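Side-chain contacts in competence/damage-inducible protein CinA (Agrobacterium tumefaciens, PDB 2A9S), which is of unknown function but belongs to the CinA competence/damage-inducible family, some of whose members deamidate nicotinamide mononucleotide: residues I145-T148 and E149-A153; T154-T157 and A158-L162. All blocks are in the same frame, centred on the assembly; numbering follows the deposited sequence.

Interaction 1: residues I145-T148 and E149-A153; sequences IGRT and EIRLA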
ATOM      1  N   ILE A 145      18.243  -4.167  12.913  1.00 15.23           N
ATOM      2  CA  ILE A 145      18.506  -2.728  13.009  1.00 15.11           C
ATOM      3  C   ILE A 145      17.308  -1.817  13.297  1.00 14.36           C
ATOM      4  O   ILE A 145      17.460  -0.579  13.384  1.00 15.42           O
ATOM      5  CB  ILE A 145      19.189  -2.187  11.747  1.00 14.37           C
ATOM      6  CG1 ILE A 145      18.350  -2.511  10.495  1.00 13.54           C
ATOM      7  CG2 ILE A 145      20.617  -2.718  11.646  1.00 18.83           C
ATOM      8  CD1 ILE A 145      18.798  -1.696   9.251  1.00 15.23           C
ATOM      9  N   GLY A 146      16.142  -2.421  13.464  1.00 13.46           N
ATOM     10  CA  GLY A 146      14.928  -1.686  13.809  1.00 12.26           C
ATOM     11  C   GLY A 146      13.851  -1.842  12.733  1.00 12.27           C
ATOM     12  O   GLY A 146      14.145  -2.001  11.546  1.00 11.08           O
ATOM     13  N   ARG A 147      12.594  -1.789  13.152  1.00 11.18           N
ATOM     14  CA  ARG A 147      11.475  -2.092  12.257  1.00 10.09           C
ATOM     15  C   ARG A 147      11.356  -1.069  11.100  1.00 10.09           C
ATOM     16  O   ARG A 147      11.318  -1.465   9.935  1.00  9.80           O
ATOM     17  CB  ARG A 147      10.182  -2.177  13.075  1.00  9.81           C
ATOM     18  CG  ARG A 147       8.983  -2.576  12.246  1.00 10.61           C
ATOM     19  CD  ARG A 147       7.749  -2.663  13.110  1.00 12.15           C
ATOM     20  NE  ARG A 147       6.553  -3.033  12.358  1.00 12.98           N
ATOM     21  CZ  ARG A 147       6.012  -4.248  12.273  1.00 17.67           C
ATOM     22  NH1 ARG A 147       6.580  -5.311  12.861  1.00 18.54           N
ATOM     23  NH2 ARG A 147       4.885  -4.415  11.578  1.00 15.72           N
ATOM     24  N   THR A 148      11.287   0.227  11.434  1.00 10.30           N
ATOM     25  CA  THR A 148      11.233   1.280  10.422  1.00 10.56           C
ATOM     26  C   THR A 148      12.509   1.247   9.552  1.00 10.24           C
ATOM     27  O   THR A 148      12.449   1.375   8.321  1.00 10.42           O
ATOM     28  CB  THR A 148      11.079   2.695  11.077  1.00 11.68           C
ATOM     29  OG1 THR A 148       9.906   2.715  11.898  1.00 13.02           O
ATOM     30  CG2 THR A 148      10.889   3.742   9.970  1.00 11.94           C
ATOM     31  N   GLU A 149      13.671   1.064  10.198  1.00  9.95           N
ATOM     32  CA  GLU A 149      14.950   0.954   9.479  1.00  9.84           C
ATOM     33  C   GLU A 149      14.980  -0.149   8.405  1.00  9.40           C
ATOM     34  O   GLU A 149      15.408   0.103   7.265  1.00  9.41           O
ATOM     35  CB  GLU A 149      16.099   0.785  10.479  1.00 10.92           C
ATOM     36  CG  GLU A 149      16.293   2.021  11.371  1.00 11.68           C
ATOM     37  CD  GLU A 149      15.391   2.107  12.649  1.00 17.58           C
ATOM     38  OE1 GLU A 149      14.385   1.384  12.826  1.00 13.88           O
ATOM     39  OE2 GLU A 149      15.704   2.954  13.524  1.00 19.80           O
ATOM     40  N   ILE A 150      14.494  -1.345   8.754  1.00  8.26           N
ATOM     41  CA  ILE A 150      14.412  -2.466   7.797  1.00  9.01           C
ATOM     42  C   ILE A 150      13.404  -2.173   6.674  1.00  9.58           C
ATOM     43  O   ILE A 150      13.667  -2.451   5.510  1.00  9.08           O
ATOM     44  CB  ILE A 150      14.073  -3.815   8.526  1.00  9.18           C
ATOM     45  CG1 ILE A 150      15.261  -4.252   9.407  1.00  9.10           C
ATOM     46  CG2 ILE A 150      13.711  -4.928   7.528  1.00  7.75           C
ATOM     47  CD1 ILE A 150      14.908  -5.215  10.546  1.00 10.34           C
ATOM     48  N   ARG A 151      12.258  -1.619   7.050  1.00  9.41           N
ATOM     49  CA  ARG A 151      11.242  -1.246   6.065  1.00  9.42           C
ATOM     50  C   ARG A 151      11.773  -0.224   5.051  1.00  9.77           C
ATOM     51  O   ARG A 151      11.598  -0.367   3.824  1.00  9.66           O
ATOM     52  CB  ARG A 151       9.965  -0.773   6.770  1.00  8.75           C
ATOM     53  CG  ARG A 151       9.231  -1.975   7.403  1.00  9.47           C
ATOM     54  CD  ARG A 151       8.344  -1.536   8.584  1.00 10.21           C
ATOM     55  NE  ARG A 151       7.414  -0.449   8.332  1.00 12.27           N
ATOM     56  CZ  ARG A 151       6.169  -0.590   7.861  1.00 11.68           C
ATOM     57  NH1 ARG A 151       5.701  -1.795   7.465  1.00 11.81           N
ATOM     58  NH2 ARG A 151       5.398   0.486   7.770  1.00 14.55           N
ATOM     59  N   LEU A 152      12.466   0.795   5.551  1.00 10.32           N
ATOM     60  CA  LEU A 152      12.987   1.818   4.641  1.00 11.32           C
ATOM     61  C   LEU A 152      14.127   1.240   3.792  1.00 10.52           C
ATOM     62  O   LEU A 152      14.229   1.547   2.603  1.00 11.49           O
ATOM     63  CB  LEU A 152      13.413   3.077   5.395  1.00 11.22           C
ATOM     64  CG  LEU A 152      12.213   3.835   5.998  1.00 12.57           C
ATOM     65  CD1 LEU A 152      12.730   4.970   6.862  1.00 15.46           C
ATOM     66  CD2 LEU A 152      11.265   4.325   4.888  1.00 15.68           C
ATOM     67  N   ALA A 153      14.977   0.404   4.393  1.00 10.19           N
ATOM     68  CA  ALA A 153      16.056  -0.264   3.667  1.00 10.48           C
ATOM     69  C   ALA A 153      15.475  -1.112   2.526  1.00 10.40           C
ATOM     70  O   ALA A 153      16.001  -1.120   1.392  1.00 10.47           O
ATOM     71  CB  ALA A 153      16.858  -1.181   4.628  1.00 10.62           C
TER
HETATM   72  O   HOH W   1      11.887   1.392  14.192  1.00 18.63           O
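Glu149 sets off with CG beside its own backbone N and bends at chi2 (85°), which folds its carboxylate back over Gly146; Ile145, with CG1 held between its N and carbonyl carbon (chi1 56°), reaches forward to Ile150. This is the start of helix 147-167, with Gly146 as N-cap. Ile145, just before the cap, and Ile150, five residues on, form a hydrophobic staple: the two side chains cross at a slant, CG1 of Ile145 lying 3.7 Å from CG1 of Ile150. Glu149 OE1 comes within 3.3 Å of Gly146 CA, and there is no side chain at that position to meet it. Water 1 ties the carboxylate to the first turn, donating to Glu149 OE1 (2.8 Å) and accepting from Thr148 N (3.1 Å), an amide at the helix start. The negative group so placed would probably interact favourably with the helix dipole. The first helical bond runs from Ile150 N to Gly146 O at 2.9 Å. On another side, the extended Arg147 chain touches Arg151 through CG against CD; Arg147 NE and Arg151 NE stand 4.9 Å apart, with the guanidinium planes 24° apart. Both arginines face the subunit interface: Arg147 bonds to Gly111 O and to Thr44 O of the second subunit, while Arg151 forms a salt bridge with Glu45 of that subunit. The same Glu45 of the second subunit binds Thr148 OG1. The methyl CG2 of Thr148 is left to lie alongside Leu152, 3.8 Å from its CD1.

Interaction 2: residues T154-T157 and A158-L162; sequences TVRT and ALEML
Residues 154-157 and 158-162 are successive turns of one regular alpha-helix, joined by four i to i+4 bonds: Ala158 N to Thr154 O (2.8 Å), Leu159 N to Val155 O, Glu160 N to Arg156 O and Met161 N to Thr157 O. Side chains one turn apart pair along the helix. Val155 and Leu159 run side by side, CG1 of Val155 4.0 Å from CD1 of Leu159. Both pack on helices 8-24 and 38-43, while Thr154 and Ala158 lie on strand 102-108 and Thr154, Thr157 and Met161 on strand 123-130, so that the helix beds on the mixed five-stranded sheet of this alpha/beta fold. Across the Thr157-Met161 pair, which meets at a slant, CG2 of the threonine is 4.0 Å from SD of Met161. Arg156 and Glu160 point the same way, yet the carboxylate meets only the aliphatic part of the arginine, OE2 of Glu160 lying 3.5 Å from CG of Arg156. The arginine chain turns at chi3 (-63°) and carries NE to a salt bridge with Asp9, leaving Arg156 NE and Glu160 OE2 5.0 Å apart. Water 2 joins the other carboxylate oxygen to the threonine, 2.7 Å from Glu160 OE1 and 2.6 Å from Thr157 OG1. That hydroxyl also bonds to Tyr142 OH.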
ATOM      1  N   THR A 154      14.359  -1.770   2.825  1.00  9.57           N
ATOM      2  CA  THR A 154      13.660  -2.572   1.812  1.00  9.30           C
ATOM      3  C   THR A 154      13.102  -1.708   0.668  1.00  9.06           C
ATOM      4  O   THR A 154      13.236  -2.068  -0.527  1.00  8.61           O
ATOM      5  CB  THR A 154      12.543  -3.452   2.457  1.00  9.50           C
ATOM      6  OG1 THR A 154      13.147  -4.350   3.399  1.00 11.12           O
ATOM      7  CG2 THR A 154      11.785  -4.301   1.386  1.00  9.56           C
ATOM      8  N   VAL A 155      12.488  -0.581   1.022  1.00  9.37           N
ATOM      9  CA  VAL A 155      11.965   0.362   0.011  1.00 10.09           C
ATOM     10  C   VAL A 155      13.095   0.773  -0.928  1.00  9.84           C
ATOM     11  O   VAL A 155      12.952   0.683  -2.159  1.00  8.41           O
ATOM     12  CB  VAL A 155      11.259   1.617   0.643  1.00  9.66           C
ATOM     13  CG1 VAL A 155      10.962   2.654  -0.441  1.00  9.61           C
ATOM     14  CG2 VAL A 155       9.947   1.228   1.422  1.00  9.56           C
ATOM     15  N   ARG A 156      14.234   1.178  -0.346  1.00 10.86           N
ATOM     16  CA  ARG A 156      15.397   1.547  -1.148  1.00 11.46           C
ATOM     17  C   ARG A 156      15.783   0.433  -2.154  1.00 12.18           C
ATOM     18  O   ARG A 156      15.873   0.650  -3.384  1.00 11.54           O
ATOM     19  CB  ARG A 156      16.581   1.883  -0.238  1.00 12.95           C
ATOM     20  CG  ARG A 156      17.848   2.244  -1.081  1.00 14.03           C
ATOM     21  CD  ARG A 156      19.029   2.605  -0.203  1.00 17.39           C
ATOM     22  NE  ARG A 156      18.748   3.792   0.586  1.00 22.15           N
ATOM     23  CZ  ARG A 156      18.562   3.781   1.904  1.00 26.83           C
ATOM     24  NH1 ARG A 156      18.684   2.633   2.574  1.00 25.95           N
ATOM     25  NH2 ARG A 156      18.280   4.915   2.558  1.00 26.98           N
ATOM     26  N   THR A 157      16.006  -0.773  -1.652  1.00 11.49           N
ATOM     27  CA  THR A 157      16.432  -1.862  -2.537  1.00 12.33           C
ATOM     28  C   THR A 157      15.379  -2.153  -3.615  1.00 12.15           C
ATOM     29  O   THR A 157      15.738  -2.404  -4.765  1.00 11.87           O
ATOM     30  CB  THR A 157      16.744  -3.133  -1.727  1.00 11.69           C
ATOM     31  OG1 THR A 157      17.679  -2.811  -0.677  1.00 13.03           O
ATOM     32  CG2 THR A 157      17.307  -4.242  -2.641  1.00 11.79           C
ATOM     33  N   ALA A 158      14.095  -2.133  -3.233  1.00 11.04           N
ATOM     34  CA  ALA A 158      12.973  -2.358  -4.156  1.00 10.97           C
ATOM     35  C   ALA A 158      13.039  -1.366  -5.332  1.00 11.22           C
ATOM     36  O   ALA A 158      12.906  -1.750  -6.519  1.00 11.19           O
ATOM     37  CB  ALA A 158      11.669  -2.204  -3.398  1.00 11.75           C
ATOM     38  N   LEU A 159      13.283  -0.097  -5.002  1.00 11.48           N
ATOM     39  CA  LEU A 159      13.355   0.957  -6.027  1.00 11.51           C
ATOM     40  C   LEU A 159      14.585   0.790  -6.921  1.00 12.35           C
ATOM     41  O   LEU A 159      14.475   0.918  -8.147  1.00 12.86           O
ATOM     42  CB  LEU A 159      13.283   2.351  -5.382  1.00 11.32           C
ATOM     43  CG  LEU A 159      11.975   2.619  -4.580  1.00 10.39           C
ATOM     44  CD1 LEU A 159      12.004   4.049  -4.079  1.00 11.15           C
ATOM     45  CD2 LEU A 159      10.665   2.347  -5.374  1.00 11.03           C
ATOM     46  N   GLU A 160      15.724   0.450  -6.315  1.00 11.94           N
ATOM     47  CA  GLU A 160      16.955   0.112  -7.057  1.00 14.16           C
ATOM     48  C   GLU A 160      16.718  -0.990  -8.082  1.00 13.63           C
ATOM     49  O   GLU A 160      17.140  -0.881  -9.248  1.00 15.00           O
ATOM     50  CB  GLU A 160      18.075  -0.290  -6.084  1.00 13.43           C
ATOM     51  CG  GLU A 160      18.580   0.908  -5.272  1.00 16.16           C
ATOM     52  CD  GLU A 160      19.524   0.496  -4.137  1.00 15.75           C
ATOM     53  OE1 GLU A 160      19.626  -0.722  -3.835  1.00 17.56           O
ATOM     54  OE2 GLU A 160      20.170   1.395  -3.555  1.00 18.98           O
ATOM     55  N   MET A 161      15.999  -2.029  -7.667  1.00 13.52           N
ATOM     56  CA  MET A 161      15.677  -3.150  -8.538  1.00 14.07           C
ATOM     57  C   MET A 161      14.738  -2.812  -9.691  1.00 14.95           C
ATOM     58  O   MET A 161      14.936  -3.322 -10.809  1.00 15.88           O
ATOM     59  CB  MET A 161      15.124  -4.325  -7.730  1.00 14.51           C
ATOM     60  CG  MET A 161      16.160  -4.950  -6.803  1.00 12.45           C
ATOM     61  SD  MET A 161      15.427  -6.147  -5.669  1.00 10.70           S
ATOM     62  CE  MET A 161      14.844  -7.429  -6.793  1.00 14.78           C
ATOM     63  N   LEU A 162      13.711  -1.996  -9.445  1.00 14.93           N
ATOM     64  CA  LEU A 162      12.849  -1.517 -10.538  1.00 15.42           C
ATOM     65  C   LEU A 162      13.685  -0.805 -11.609  1.00 16.90           C
ATOM     66  O   LEU A 162      13.514  -1.049 -12.824  1.00 16.90           O
ATOM     67  CB  LEU A 162      11.757  -0.584 -10.015  1.00 14.42           C
ATOM     68  CG  LEU A 162      10.572  -1.299  -9.379  1.00 13.89           C
ATOM     69  CD1 LEU A 162       9.607  -0.233  -8.753  1.00 13.68           C
ATOM     70  CD2 LEU A 162       9.861  -2.148 -10.418  1.00 12.05           C
TER
HETATM   71  O   HOH W   2      19.873  -1.592  -1.280  1.00 21.71           O

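Interactions 1 and 2 follow in series along helix 147-167, their centres about 13 Å apart. Two threonine hydroxyls of 154-157 reach back across the junction, Thr154 OG1 to Ile150 O and Thr157 OG1 to Ala153 O, each binding a carbonyl of the preceding turn. The surroundings change along the helix: the centre of interaction 1 is about 14 Å from the chain centre and meets the second subunit, whereas interaction 2, about 7 Å from it, is packed against the sheet and helices of its own chain, with Glu160 left at the exposed side. In each a bound water bridges a glutamate carboxylate to a threonine, through the backbone amide in the first and the hydroxyl in the second.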